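Local coordinates for protein NAD(P)-dependent oxidoreductase (Pseudomonas putida, PDB 7A3W) that probably catalyses the NADPH-dependent reduction of imines, and also conjugate reduction and reductive amination, at residues Val122-Pro130 and Cys173-Tyr184; Val242-Leu253 and Thr266-Ala276. All blocks are in the same frame, centred on the assembly; numbering follows the deposited sequence.

How the contacts relate
Contact 1 (122-130 with 173-184) joins the Rossmann-type nucleotide-binding domain to the start of the long helix 173-200, beside the nicotinamide of one NADPH. Contact 2 (242-253 with 266-276) pairs two helices of the C-terminal domain. Within one chain the two do not meet: their centres are 28 Å apart and their nearest atoms about 9 Å. The dimer brings them together, for the Tyr129 hydroxyl and the Tyr181 carbonyl of contact 1 hydrogen-bond to His245 and Gln249 of the second subunit's contact 2. Val244 of contact 2 correspondingly touches the NADPH held mainly by the other subunit, consistent with a reductase cleft built from both chains.

Contact 1. Residues Val122-Pro130 and Cys173-Tyr184; sequences VDAGIMCYP and CTPTYLALYAFY. With NDP (NADPH dihydro-nicotinamide-adenine-dinucleotide phosphate), chain F.
The hydroxyl of Tyr181 donates to the carbonyl oxygen of Ile126, with OH and O 2.7 Å apart, the one direct hydrogen bond established between the two segments. The phenol arrives in the carbonyl plane on a lone pair, at a C=O...O angle of 135°. It fixes the peptide where the strand gives way to the loop beside the nicotinamide: Ile126 O lies 3.4 Å from C5N of NADPH, and Cys128 O 3.0 Å from C4N, the carbon that carries the hydride.

Met127 lies between two tyrosines. With CG beside its backbone N (chi1 -45°) and further bends at chi2 and chi3, the chain curls back to the helix. Its SD makes Met-aromatic contacts with both, at the edge of the Tyr177 ring, 3.6 Å from CD1, and obliquely to the Tyr181 ring, while Met127 CE reaches 3.5 Å from CE2 of Tyr181. Gly125 lets the Tyr177 ring close on the backbone, Tyr177 CD1 standing 3.3 Å from Gly125 CA; a beta carbon pointing to the helix would collide with the ring. Water 2 bridges Ile126 N and Tyr177 OH, and that hydroxyl also bonds to Thr101.

Further out, water 1 joins Asp123 OD2 to Thr174 N at the start of the helix, while OD1 forms a salt bridge with Lys75. At the other end water 3 links the hydroxyls of Tyr129 and Tyr184, and Tyr129 OH also bonds to His245 of the second subunit.

The helix segment runs almost parallel to the strand, their axes 7° apart in direction. Strand 120-126 lies between 95-98 and 140-144 in the Rossmann-type sheet, and Leu141 of the latter touches both Met127 and Cys173.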
loop_
_atom_site.group_PDB
_atom_site.type_symbol
_atom_site.label_atom_id
_atom_site.label_comp_id
_atom_site.label_asym_id
_atom_site.label_seq_id
_atom_site.Cartn_x
_atom_site.Cartn_y
_atom_site.Cartn_z
ATOM N N VAL B 122 10.915 -15.302 -23.485
ATOM C CA VAL B 122 10.551 -14.059 -22.772
ATOM C C VAL B 122 9.931 -14.487 -21.444
ATOM O O VAL B 122 8.996 -15.287 -21.459
ATOM C CB VAL B 122 9.599 -13.198 -23.621
ATOM C CG1 VAL B 122 9.258 -11.901 -22.925
ATOM C CG2 VAL B 122 10.204 -12.933 -24.982
ATOM N N ASP B 123 10.457 -13.959 -20.344
ATOM C CA ASP B 123 9.881 -14.186 -19.001
ATOM C C ASP B 123 8.925 -13.033 -18.705
ATOM O O ASP B 123 9.132 -11.916 -19.227
ATOM C CB ASP B 123 10.983 -14.357 -17.962
ATOM C CG ASP B 123 10.433 -15.115 -16.769
ATOM O OD1 ASP B 123 10.029 -16.258 -16.993
ATOM O OD2 ASP B 123 10.370 -14.537 -15.662
ATOM N N ALA B 124 7.848 -13.278 -17.964
ATOM C CA ALA B 124 6.778 -12.270 -17.823
ATOM C C ALA B 124 6.123 -12.397 -16.447
ATOM O O ALA B 124 6.351 -13.393 -15.713
ATOM C CB ALA B 124 5.792 -12.365 -18.955
ATOM N N GLY B 125 5.461 -11.338 -16.037
ATOM C CA GLY B 125 4.804 -11.285 -14.725
ATOM C C GLY B 125 3.539 -10.469 -14.857
ATOM O O GLY B 125 3.626 -9.321 -15.341
ATOM N N ILE B 126 2.409 -11.074 -14.500
ATOM C CA ILE B 126 1.067 -10.451 -14.656
ATOM C C ILE B 126 0.759 -9.626 -13.407
ATOM O O ILE B 126 0.747 -10.187 -12.287
ATOM C CB ILE B 126 -0.025 -11.487 -14.944
ATOM C CG1 ILE B 126 0.319 -12.375 -16.147
ATOM C CG2 ILE B 126 -1.351 -10.768 -15.116
ATOM C CD1 ILE B 126 -0.522 -13.617 -16.294
ATOM N N MET B 127 0.515 -8.341 -13.590
ATOM C CA MET B 127 0.349 -7.372 -12.479
ATOM C C MET B 127 -1.143 -7.011 -12.337
ATOM O O MET B 127 -1.493 -5.814 -12.296
ATOM C CB MET B 127 1.229 -6.139 -12.731
ATOM C CG MET B 127 2.669 -6.475 -13.200
ATOM S SD MET B 127 3.488 -7.805 -12.194
ATOM C CE MET B 127 3.733 -6.963 -10.637
ATOM N N CYS B 128 -1.990 -8.023 -12.187
ATOM C CA CYS B 128 -3.461 -7.842 -12.077
ATOM C C CYS B 128 -4.142 -9.165 -11.751
ATOM O O CYS B 128 -3.499 -10.227 -11.817
ATOM C CB CYS B 128 -4.074 -7.257 -13.354
ATOM S SG CYS B 128 -4.109 -8.400 -14.764
ATOM N N TYR B 129 -5.427 -9.080 -11.420
ATOM C CA TYR B 129 -6.329 -10.251 -11.327
ATOM C C TYR B 129 -6.958 -10.473 -12.694
ATOM O O TYR B 129 -6.942 -9.565 -13.554
ATOM C CB TYR B 129 -7.366 -10.031 -10.222
ATOM C CG TYR B 129 -6.784 -10.070 -8.832
ATOM C CD1 TYR B 129 -6.489 -11.288 -8.248
ATOM C CD2 TYR B 129 -6.515 -8.920 -8.105
ATOM C CE1 TYR B 129 -5.984 -11.369 -6.964
ATOM C CE2 TYR B 129 -5.924 -8.989 -6.845
ATOM C CZ TYR B 129 -5.710 -10.216 -6.259
ATOM O OH TYR B 129 -5.170 -10.334 -5.016
ATOM N N PRO B 130 -7.502 -11.685 -12.946
ATOM C CA PRO B 130 -7.988 -12.026 -14.288
ATOM C C PRO B 130 -8.990 -11.009 -14.853
ATOM O O PRO B 130 -8.973 -10.755 -16.059
ATOM C CB PRO B 130 -8.590 -13.412 -14.084
ATOM C CG PRO B 130 -7.736 -14.004 -12.977
ATOM C CD PRO B 130 -7.535 -12.841 -12.021
ATOM N N CYS B 173 12.960 -9.914 -15.120
ATOM C CA CYS B 173 11.535 -9.741 -14.755
ATOM C C CYS B 173 11.303 -10.235 -13.322
ATOM O O CYS B 173 10.645 -9.499 -12.512
ATOM C CB CYS B 173 10.637 -10.446 -15.768
ATOM S SG CYS B 173 8.897 -10.431 -15.291
ATOM N N THR B 174 11.766 -11.435 -13.002
ATOM C CA THR B 174 11.391 -12.148 -11.749
ATOM C C THR B 174 11.686 -11.307 -10.501
ATOM O O THR B 174 10.821 -11.190 -9.637
ATOM C CB THR B 174 11.993 -13.558 -11.705
ATOM O OG1 THR B 174 11.143 -14.323 -12.552
ATOM C CG2 THR B 174 11.997 -14.177 -10.323
ATOM N N PRO B 175 12.908 -10.785 -10.254
ATOM C CA PRO B 175 13.150 -10.086 -8.988
ATOM C C PRO B 175 12.271 -8.847 -8.820
ATOM O O PRO B 175 11.781 -8.593 -7.737
ATOM C CB PRO B 175 14.655 -9.774 -9.028
ATOM C CG PRO B 175 15.203 -10.811 -9.992
ATOM C CD PRO B 175 14.137 -10.926 -11.063
ATOM N N THR B 176 12.066 -8.101 -9.902
ATOM C CA THR B 176 11.208 -6.899 -9.913
ATOM C C THR B 176 9.760 -7.304 -9.640
ATOM O O THR B 176 9.116 -6.683 -8.788
ATOM C CB THR B 176 11.407 -6.153 -11.230
ATOM O OG1 THR B 176 12.742 -5.639 -11.175
ATOM C CG2 THR B 176 10.410 -5.035 -11.462
ATOM N N TYR B 177 9.272 -8.312 -10.353
ATOM C CA TYR B 177 7.915 -8.899 -10.195
ATOM C C TYR B 177 7.709 -9.297 -8.742
ATOM O O TYR B 177 6.709 -8.901 -8.131
ATOM C CB TYR B 177 7.794 -10.089 -11.148
ATOM C CG TYR B 177 6.637 -11.032 -10.979
ATOM C CD1 TYR B 177 5.395 -10.730 -11.518
ATOM C CD2 TYR B 177 6.797 -12.275 -10.378
ATOM C CE1 TYR B 177 4.333 -11.617 -11.455
ATOM C CE2 TYR B 177 5.729 -13.159 -10.265
ATOM C CZ TYR B 177 4.500 -12.841 -10.834
ATOM O OH TYR B 177 3.433 -13.696 -10.787
ATOM N N LEU B 178 8.657 -10.031 -8.172
ATOM C CA LEU B 178 8.494 -10.500 -6.785
ATOM C C LEU B 178 8.566 -9.321 -5.796
ATOM O O LEU B 178 7.786 -9.319 -4.798
ATOM C CB LEU B 178 9.547 -11.564 -6.507
ATOM C CG LEU B 178 9.460 -12.865 -7.310
ATOM C CD1 LEU B 178 10.627 -13.775 -6.922
ATOM C CD2 LEU B 178 8.149 -13.599 -7.106
ATOM N N ALA B 179 9.402 -8.317 -6.064
ATOM C CA ALA B 179 9.552 -7.117 -5.205
ATOM C C ALA B 179 8.235 -6.323 -5.224
ATOM O O ALA B 179 7.758 -5.916 -4.168
ATOM C CB ALA B 179 10.723 -6.277 -5.662
ATOM N N LEU B 180 7.643 -6.118 -6.405
ATOM C CA LEU B 180 6.343 -5.406 -6.505
ATOM C C LEU B 180 5.223 -6.165 -5.781
ATOM O O LEU B 180 4.388 -5.522 -5.123
ATOM C CB LEU B 180 6.012 -5.177 -7.975
ATOM C CG LEU B 180 6.942 -4.203 -8.674
ATOM C CD1 LEU B 180 6.805 -4.279 -10.185
ATOM C CD2 LEU B 180 6.692 -2.782 -8.200
ATOM N N TYR B 181 5.211 -7.496 -5.809
ATOM C CA TYR B 181 4.182 -8.286 -5.101
ATOM C C TYR B 181 4.507 -8.368 -3.611
ATOM O O TYR B 181 3.566 -8.457 -2.835
ATOM C CB TYR B 181 3.971 -9.632 -5.789
ATOM C CG TYR B 181 2.929 -9.550 -6.880
ATOM C CD1 TYR B 181 1.625 -9.232 -6.553
ATOM C CD2 TYR B 181 3.223 -9.852 -8.205
ATOM C CE1 TYR B 181 0.652 -9.125 -7.540
ATOM C CE2 TYR B 181 2.242 -9.829 -9.185
ATOM C CZ TYR B 181 0.943 -9.476 -8.846
ATOM O OH TYR B 181 -0.065 -9.453 -9.775
ATOM N N ALA B 182 5.777 -8.252 -3.225
ATOM C CA ALA B 182 6.117 -8.129 -1.790
ATOM C C ALA B 182 5.460 -6.852 -1.248
ATOM O O ALA B 182 4.788 -6.898 -0.214
ATOM C CB ALA B 182 7.601 -8.135 -1.597
ATOM N N PHE B 183 5.576 -5.753 -1.996
ATOM C CA PHE B 183 4.938 -4.468 -1.680
ATOM C C PHE B 183 3.421 -4.659 -1.665
ATOM O O PHE B 183 2.758 -4.317 -0.694
ATOM C CB PHE B 183 5.394 -3.426 -2.703
ATOM C CG PHE B 183 4.583 -2.160 -2.735
ATOM C CD1 PHE B 183 4.111 -1.580 -1.568
ATOM C CD2 PHE B 183 4.231 -1.576 -3.944
ATOM C CE1 PHE B 183 3.344 -0.421 -1.597
ATOM C CE2 PHE B 183 3.484 -0.413 -3.974
ATOM C CZ PHE B 183 3.007 0.150 -2.809
ATOM N N TYR B 184 2.863 -5.177 -2.759
ATOM C CA TYR B 184 1.389 -5.251 -2.929
ATOM C C TYR B 184 0.739 -6.030 -1.788
ATOM O O TYR B 184 -0.196 -5.500 -1.164
ATOM C CB TYR B 184 0.962 -5.877 -4.249
ATOM C CG TYR B 184 -0.538 -5.884 -4.374
ATOM C CD1 TYR B 184 -1.204 -4.814 -4.930
ATOM C CD2 TYR B 184 -1.287 -6.965 -3.936
ATOM C CE1 TYR B 184 -2.581 -4.814 -5.056
ATOM C CE2 TYR B 184 -2.670 -6.984 -4.059
ATOM C CZ TYR B 184 -3.316 -5.905 -4.642
ATOM O OH TYR B 184 -4.675 -5.841 -4.735
HETATM P PA NDP F . -4.756 -21.921 -10.773
HETATM O O1A NDP F . -6.142 -21.461 -11.123
HETATM O O2A NDP F . -4.474 -22.743 -9.537
HETATM O O5B NDP F . -4.220 -22.732 -12.045
HETATM C C5B NDP F . -3.010 -23.506 -11.954
HETATM C C4B NDP F . -2.749 -24.065 -13.328
HETATM O O4B NDP F . -1.514 -24.841 -13.310
HETATM C C3B NDP F . -3.829 -25.005 -13.876
HETATM O O3B NDP F . -3.835 -24.885 -15.280
HETATM C C2B NDP F . -3.300 -26.351 -13.409
HETATM O O2B NDP F . -3.744 -27.511 -14.123
HETATM C C1B NDP F . -1.830 -26.143 -13.747
HETATM N N9A NDP F . -0.956 -27.098 -13.097
HETATM C C8A NDP F . -0.729 -27.298 -11.761
HETATM N N7A NDP F . 0.126 -28.264 -11.529
HETATM C C5A NDP F . 0.515 -28.690 -12.791
HETATM C C6A NDP F . 1.403 -29.688 -13.232
HETATM N N6A NDP F . 2.131 -30.459 -12.415
HETATM N N1A NDP F . 1.541 -29.850 -14.564
HETATM C C2A NDP F . 0.822 -29.083 -15.395
HETATM N N3A NDP F . -0.054 -28.131 -15.103
HETATM C C4A NDP F . -0.160 -27.985 -13.768
HETATM O O3 NDP F . -3.693 -20.732 -10.778
HETATM P PN NDP F . -3.846 -19.296 -11.496
HETATM O O1N NDP F . -4.542 -18.440 -10.507
HETATM O O2N NDP F . -4.468 -19.453 -12.852
HETATM O O5D NDP F . -2.328 -18.837 -11.545
HETATM C C5D NDP F . -1.400 -19.263 -12.565
HETATM C C4D NDP F . -0.130 -18.465 -12.415
HETATM O O4D NDP F . -0.394 -17.057 -12.663
HETATM C C3D NDP F . 0.548 -18.540 -11.034
HETATM O O3D NDP F . 1.946 -18.733 -11.204
HETATM C C2D NDP F . 0.157 -17.220 -10.397
HETATM O O2D NDP F . 1.085 -16.833 -9.391
HETATM C C1D NDP F . 0.085 -16.280 -11.603
HETATM N N1N NDP F . -0.859 -15.134 -11.425
HETATM C C2N NDP F . -2.194 -15.305 -11.135
HETATM C C3N NDP F . -3.007 -14.239 -10.806
HETATM C C7N NDP F . -4.456 -14.388 -10.481
HETATM O O7N NDP F . -5.054 -13.391 -10.077
HETATM N N7N NDP F . -5.091 -15.534 -10.661
HETATM C C4N NDP F . -2.449 -12.870 -10.848
HETATM C C5N NDP F . -1.051 -12.797 -11.191
HETATM C C6N NDP F . -0.363 -13.857 -11.563
HETATM P P2B NDP F . -5.141 -28.160 -13.632
HETATM O O1X NDP F . -4.993 -28.298 -12.119
HETATM O O2X NDP F . -6.283 -27.300 -14.127
HETATM O O3X NDP F . -5.045 -29.486 -14.358
HETATM O O HOH W 1 12.696 -13.263 -14.986
HETATM O O HOH W 2 2.529 -13.837 -13.472
HETATM O O HOH W 3 -5.930 -8.075 -3.428
#

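Contact 2. Residues Val242-Leu253 and Thr266-Ala276; sequences VDVHVAGQEVVL and TDAYLSYCRMA. With NDP (NADPH dihydro-nicotinamide-adenine-dinucleotide phosphate), chain C.
Val246 and Cys273 meet at the heart of this helix pair, CG2 of the valine pressed to 3.4 Å from CB of the cysteine, tighter than a usual carbon contact. Leu270 lies alongside, its CD2 3.9 Å from Gln249 CB and its CD1 packed on CD2 of Leu253. Gln249 of helix 242-253, bent at chi2, lays its CG at the edge of the Tyr269 ring, 3.6 Å from CE2, with the amide turned 73° from the ring plane. One face of that ring carries Cys273 SG of its own helix, offset toward the ring's periphery.

Beside this apolar packing, Arg274 grips Glu250 end-on, NH2 and NH1 both donating to OE2, the NH2 bond being 3.1 Å long with an N-H...O angle of 155°. OE2 receives NH2 on its anti lone pair, and the carboxylate oxygen lies nearly in the guanidinium plane. Replacing Glu250 by an alanine is likely to leave the Arg274 guanidinium without its charged mate and free to swing away from Val246.

Two waters position the polar groups behind this shell. Water 4 donates to His245 O and Gln249 OE1 and accepts from Tyr269 OH, 2.8 Å away, whereas water 5 connects Gln249 NE2 with Thr266 OG1. Thr266 OG1 is also hydrogen-bonded to Glu193. The polar ends of His245 and Gln249 face the second subunit, whose Phe185 stacks with Tyr269. On the same helix 242-253, Val244 CG2 lies 3.4 Å from the phosphate oxygen O2A of the NADPH held mainly by that subunit.

The helices are broadly antiparallel, crossing at -149° with axes 9.8 Å apart. Helix 289-293 packs against one end through Leu289, which touches Val242 and Ala276.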
loop_
_atom_site.group_PDB
_atom_site.type_symbol
_atom_site.label_atom_id
_atom_site.label_comp_id
_atom_site.label_asym_id
_atom_site.label_seq_id
_atom_site.Cartn_x
_atom_site.Cartn_y
_atom_site.Cartn_z
ATOM N N VAL B 242 12.035 9.332 12.635
ATOM C CA VAL B 242 11.769 7.914 13.007
ATOM C C VAL B 242 11.207 7.859 14.446
ATOM O O VAL B 242 10.244 7.118 14.686
ATOM C CB VAL B 242 13.037 7.073 12.816
ATOM C CG1 VAL B 242 12.889 5.704 13.435
ATOM C CG2 VAL B 242 13.418 6.997 11.340
ATOM N N ASP B 243 11.779 8.597 15.402
ATOM C CA ASP B 243 11.377 8.465 16.828
ATOM C C ASP B 243 9.890 8.838 16.990
ATOM O O ASP B 243 9.170 8.182 17.722
ATOM C CB ASP B 243 12.270 9.325 17.717
ATOM C CG ASP B 243 13.673 8.777 17.912
ATOM O OD1 ASP B 243 13.887 7.570 17.712
ATOM O OD2 ASP B 243 14.544 9.580 18.238
ATOM N N VAL B 244 9.419 9.858 16.278
ATOM C CA VAL B 244 8.001 10.297 16.358
ATOM C C VAL B 244 7.121 9.252 15.652
ATOM O O VAL B 244 6.041 8.915 16.199
ATOM C CB VAL B 244 7.860 11.736 15.830
ATOM C CG1 VAL B 244 6.420 12.130 15.590
ATOM C CG2 VAL B 244 8.546 12.720 16.784
ATOM N N HIS B 245 7.563 8.689 14.525
ATOM C CA HIS B 245 6.866 7.562 13.855
ATOM C C HIS B 245 6.693 6.410 14.852
ATOM O O HIS B 245 5.591 5.837 14.944
ATOM C CB HIS B 245 7.630 7.063 12.624
ATOM C CG HIS B 245 7.423 7.892 11.398
ATOM N ND1 HIS B 245 8.202 8.975 11.102
ATOM C CD2 HIS B 245 6.560 7.755 10.374
ATOM C CE1 HIS B 245 7.796 9.522 9.958
ATOM N NE2 HIS B 245 6.807 8.777 9.484
ATOM N N VAL B 246 7.728 6.117 15.627
ATOM C CA VAL B 246 7.651 4.961 16.558
ATOM C C VAL B 246 6.615 5.292 17.641
ATOM O O VAL B 246 5.754 4.427 17.946
ATOM C CB VAL B 246 9.034 4.618 17.139
ATOM C CG1 VAL B 246 8.917 3.647 18.307
ATOM C CG2 VAL B 246 9.916 3.992 16.080
ATOM N N ALA B 247 6.690 6.487 18.231
ATOM C CA ALA B 247 5.798 6.869 19.346
ATOM C C ALA B 247 4.356 6.775 18.856
ATOM O O ALA B 247 3.525 6.293 19.580
ATOM C CB ALA B 247 6.127 8.244 19.855
ATOM N N GLY B 248 4.083 7.262 17.650
ATOM C CA GLY B 248 2.735 7.200 17.055
ATOM C C GLY B 248 2.286 5.771 16.805
ATOM O O GLY B 248 1.147 5.438 17.154
ATOM N N GLN B 249 3.134 4.929 16.214
ATOM C CA GLN B 249 2.703 3.561 15.836
ATOM C C GLN B 249 2.586 2.693 17.092
ATOM O O GLN B 249 1.889 1.683 17.014
ATOM C CB GLN B 249 3.596 2.921 14.771
ATOM C CG GLN B 249 2.797 2.057 13.815
ATOM C CD GLN B 249 1.908 2.829 12.870
ATOM O OE1 GLN B 249 1.915 4.055 12.849
ATOM N NE2 GLN B 249 1.153 2.107 12.056
ATOM N N GLU B 250 3.209 3.072 18.207
ATOM C CA GLU B 250 3.021 2.304 19.456
ATOM C C GLU B 250 1.600 2.548 19.975
ATOM O O GLU B 250 1.031 1.659 20.623
ATOM C CB GLU B 250 4.069 2.681 20.496
ATOM C CG GLU B 250 5.434 2.103 20.207
ATOM C CD GLU B 250 6.529 2.636 21.123
ATOM O OE1 GLU B 250 6.326 3.707 21.726
ATOM O OE2 GLU B 250 7.596 1.999 21.210
ATOM N N VAL B 251 1.022 3.704 19.674
ATOM C CA VAL B 251 -0.410 3.999 19.969
ATOM C C VAL B 251 -1.284 3.153 19.044
ATOM O O VAL B 251 -2.257 2.575 19.505
ATOM C CB VAL B 251 -0.681 5.510 19.854
ATOM C CG1 VAL B 251 -2.147 5.870 20.060
ATOM C CG2 VAL B 251 0.197 6.245 20.858
ATOM N N VAL B 252 -0.953 3.066 17.761
ATOM C CA VAL B 252 -1.696 2.191 16.808
ATOM C C VAL B 252 -1.657 0.747 17.355
ATOM O O VAL B 252 -2.697 0.105 17.425
ATOM C CB VAL B 252 -1.121 2.299 15.390
ATOM C CG1 VAL B 252 -1.755 1.297 14.438
ATOM C CG2 VAL B 252 -1.283 3.709 14.834
ATOM N N LEU B 253 -0.495 0.269 17.783
ATOM C CA LEU B 253 -0.377 -1.113 18.295
ATOM C C LEU B 253 -1.298 -1.282 19.504
ATOM O O LEU B 253 -1.965 -2.320 19.611
ATOM C CB LEU B 253 1.073 -1.372 18.684
ATOM C CG LEU B 253 1.353 -2.719 19.340
ATOM C CD1 LEU B 253 0.866 -3.852 18.439
ATOM C CD2 LEU B 253 2.847 -2.842 19.610
ATOM N N THR B 266 1.767 -4.219 11.575
ATOM C CA THR B 266 2.252 -3.123 12.443
ATOM C C THR B 266 3.534 -3.587 13.157
ATOM O O THR B 266 4.493 -2.805 13.233
ATOM C CB THR B 266 1.133 -2.695 13.391
ATOM O OG1 THR B 266 0.067 -2.190 12.573
ATOM C CG2 THR B 266 1.589 -1.667 14.403
ATOM N N ASP B 267 3.571 -4.829 13.621
ATOM C CA ASP B 267 4.790 -5.374 14.276
ATOM C C ASP B 267 5.972 -5.320 13.303
ATOM O O ASP B 267 7.104 -4.949 13.725
ATOM C CB ASP B 267 4.591 -6.807 14.749
ATOM C CG ASP B 267 3.641 -6.941 15.917
ATOM O OD1 ASP B 267 3.368 -5.940 16.586
ATOM O OD2 ASP B 267 3.197 -8.063 16.147
ATOM N N ALA B 268 5.739 -5.652 12.035
ATOM C CA ALA B 268 6.793 -5.648 10.994
ATOM C C ALA B 268 7.331 -4.226 10.805
ATOM O O ALA B 268 8.551 -4.018 10.846
ATOM C CB ALA B 268 6.254 -6.246 9.715
ATOM N N TYR B 269 6.459 -3.252 10.599
ATOM C CA TYR B 269 6.883 -1.845 10.413
ATOM C C TYR B 269 7.646 -1.367 11.653
ATOM O O TYR B 269 8.697 -0.740 11.514
ATOM C CB TYR B 269 5.667 -0.970 10.136
ATOM C CG TYR B 269 5.916 0.502 10.298
ATOM C CD1 TYR B 269 6.622 1.243 9.355
ATOM C CD2 TYR B 269 5.429 1.161 11.406
ATOM C CE1 TYR B 269 6.820 2.600 9.517
ATOM C CE2 TYR B 269 5.617 2.514 11.584
ATOM C CZ TYR B 269 6.286 3.242 10.623
ATOM O OH TYR B 269 6.451 4.579 10.832
ATOM N N LEU B 270 7.156 -1.675 12.852
ATOM C CA LEU B 270 7.831 -1.203 14.095
ATOM C C LEU B 270 9.224 -1.828 14.184
ATOM O O LEU B 270 10.147 -1.112 14.620
ATOM C CB LEU B 270 6.979 -1.518 15.324
ATOM C CG LEU B 270 5.949 -0.450 15.675
ATOM C CD1 LEU B 270 5.024 -0.946 16.777
ATOM C CD2 LEU B 270 6.628 0.855 16.074
ATOM N N SER B 271 9.381 -3.086 13.774
ATOM C CA SER B 271 10.700 -3.770 13.791
ATOM C C SER B 271 11.667 -3.023 12.872
ATOM O O SER B 271 12.844 -2.887 13.223
ATOM C CB SER B 271 10.591 -5.243 13.436
ATOM O OG SER B 271 10.431 -5.436 12.037
ATOM N N TYR B 272 11.205 -2.515 11.727
ATOM C CA TYR B 272 12.074 -1.785 10.783
ATOM C C TYR B 272 12.428 -0.420 11.384
ATOM O O TYR B 272 13.592 0.022 11.278
ATOM C CB TYR B 272 11.405 -1.672 9.420
ATOM C CG TYR B 272 11.182 -2.993 8.726
ATOM C CD1 TYR B 272 11.868 -4.133 9.107
ATOM C CD2 TYR B 272 10.330 -3.085 7.633
ATOM C CE1 TYR B 272 11.693 -5.335 8.448
ATOM C CE2 TYR B 272 10.155 -4.283 6.953
ATOM C CZ TYR B 272 10.837 -5.417 7.371
ATOM O OH TYR B 272 10.699 -6.626 6.745
ATOM N N CYS B 273 11.454 0.242 12.002
ATOM C CA CYS B 273 11.685 1.485 12.766
ATOM C C CYS B 273 12.768 1.253 13.817
ATOM O O CYS B 273 13.663 2.085 13.916
ATOM C CB CYS B 273 10.419 1.974 13.434
ATOM S SG CYS B 273 9.258 2.691 12.239
ATOM N N ARG B 274 12.670 0.162 14.574
ATOM C CA ARG B 274 13.613 -0.111 15.690
ATOM C C ARG B 274 14.999 -0.416 15.117
ATOM O O ARG B 274 15.982 0.069 15.681
ATOM C CB ARG B 274 13.039 -1.184 16.614
ATOM C CG ARG B 274 11.863 -0.670 17.432
ATOM C CD ARG B 274 11.447 -1.638 18.510
ATOM N NE ARG B 274 10.019 -1.543 18.776
ATOM C CZ ARG B 274 9.432 -0.520 19.373
ATOM N NH1 ARG B 274 10.145 0.522 19.771
ATOM N NH2 ARG B 274 8.132 -0.551 19.590
ATOM N N MET B 275 15.082 -1.118 13.996
ATOM C CA MET B 275 16.351 -1.287 13.231
ATOM C C MET B 275 16.997 0.080 13.018
ATOM O O MET B 275 18.187 0.216 13.285
ATOM C CB MET B 275 16.123 -1.884 11.846
ATOM C CG MET B 275 16.219 -3.375 11.773
ATOM S SD MET B 275 15.728 -3.913 10.108
ATOM C CE MET B 275 14.978 -5.455 10.613
ATOM N N ALA B 276 16.233 1.053 12.516
ATOM C CA ALA B 276 16.734 2.403 12.208
ATOM C C ALA B 276 17.178 3.105 13.496
ATOM O O ALA B 276 18.282 3.696 13.502
ATOM C CB ALA B 276 15.694 3.182 11.439
HETATM P PA NDP C . 8.072 16.754 17.374
HETATM O O1A NDP C . 8.698 17.564 16.290
HETATM O O2A NDP C . 8.866 15.791 18.232
HETATM O O5B NDP C . 7.414 17.807 18.367
HETATM C C5B NDP C . 6.900 17.382 19.647
HETATM C C4B NDP C . 6.339 18.581 20.359
HETATM O O4B NDP C . 5.819 18.158 21.651
HETATM C C3B NDP C . 7.340 19.708 20.657
HETATM O O3B NDP C . 6.719 20.987 20.640
HETATM C C2B NDP C . 7.741 19.366 22.082
HETATM O O2B NDP C . 8.242 20.492 22.793
HETATM C C1B NDP C . 6.382 18.970 22.634
HETATM N N9A NDP C . 6.449 18.256 23.902
HETATM C C8A NDP C . 7.028 17.054 24.210
HETATM N N7A NDP C . 6.939 16.748 25.481
HETATM C C5A NDP C . 6.240 17.804 26.035
HETATM C C6A NDP C . 5.807 18.078 27.341
HETATM N N6A NDP C . 6.033 17.275 28.379
HETATM N N1A NDP C . 5.121 19.231 27.537
HETATM C C2A NDP C . 4.882 20.041 26.498
HETATM N N3A NDP C . 5.261 19.894 25.230
HETATM C C4A NDP C . 5.936 18.742 25.068
HETATM O O3 NDP C . 6.753 16.025 16.851
HETATM P PN NDP C . 5.826 16.306 15.568
HETATM O O1N NDP C . 5.565 17.761 15.404
HETATM O O2N NDP C . 6.419 15.590 14.423
HETATM O O5D NDP C . 4.500 15.522 15.978
HETATM C C5D NDP C . 3.563 16.124 16.889
HETATM C C4D NDP C . 2.322 15.287 16.932
HETATM O O4D NDP C . 1.663 15.361 15.647
HETATM C C3D NDP C . 2.497 13.795 17.257
HETATM O O3D NDP C . 1.418 13.371 18.064
HETATM C C2D NDP C . 2.484 13.136 15.879
HETATM O O2D NDP C . 2.117 11.750 15.877
HETATM C C1D NDP C . 1.474 14.037 15.166
HETATM N N1N NDP C . 1.679 14.006 13.692
HETATM C C2N NDP C . 2.858 14.414 13.112
HETATM C C3N NDP C . 3.070 14.292 11.750
HETATM C C7N NDP C . 4.367 14.680 11.080
HETATM O O7N NDP C . 4.478 14.405 9.876
HETATM N N7N NDP C . 5.359 15.260 11.767
HETATM C C4N NDP C . 1.963 13.778 10.903
HETATM C C5N NDP C . 0.702 13.598 11.606
HETATM C C6N NDP C . 0.664 13.507 12.913
HETATM P P2B NDP C . 9.871 20.726 22.724
HETATM O O1X NDP C . 10.217 21.546 23.946
HETATM O O2X NDP C . 10.522 19.378 22.743
HETATM O O3X NDP C . 10.050 21.492 21.418
HETATM O O HOH W 4 4.453 5.803 12.429
HETATM O O HOH W 5 0.952 -0.458 10.860
#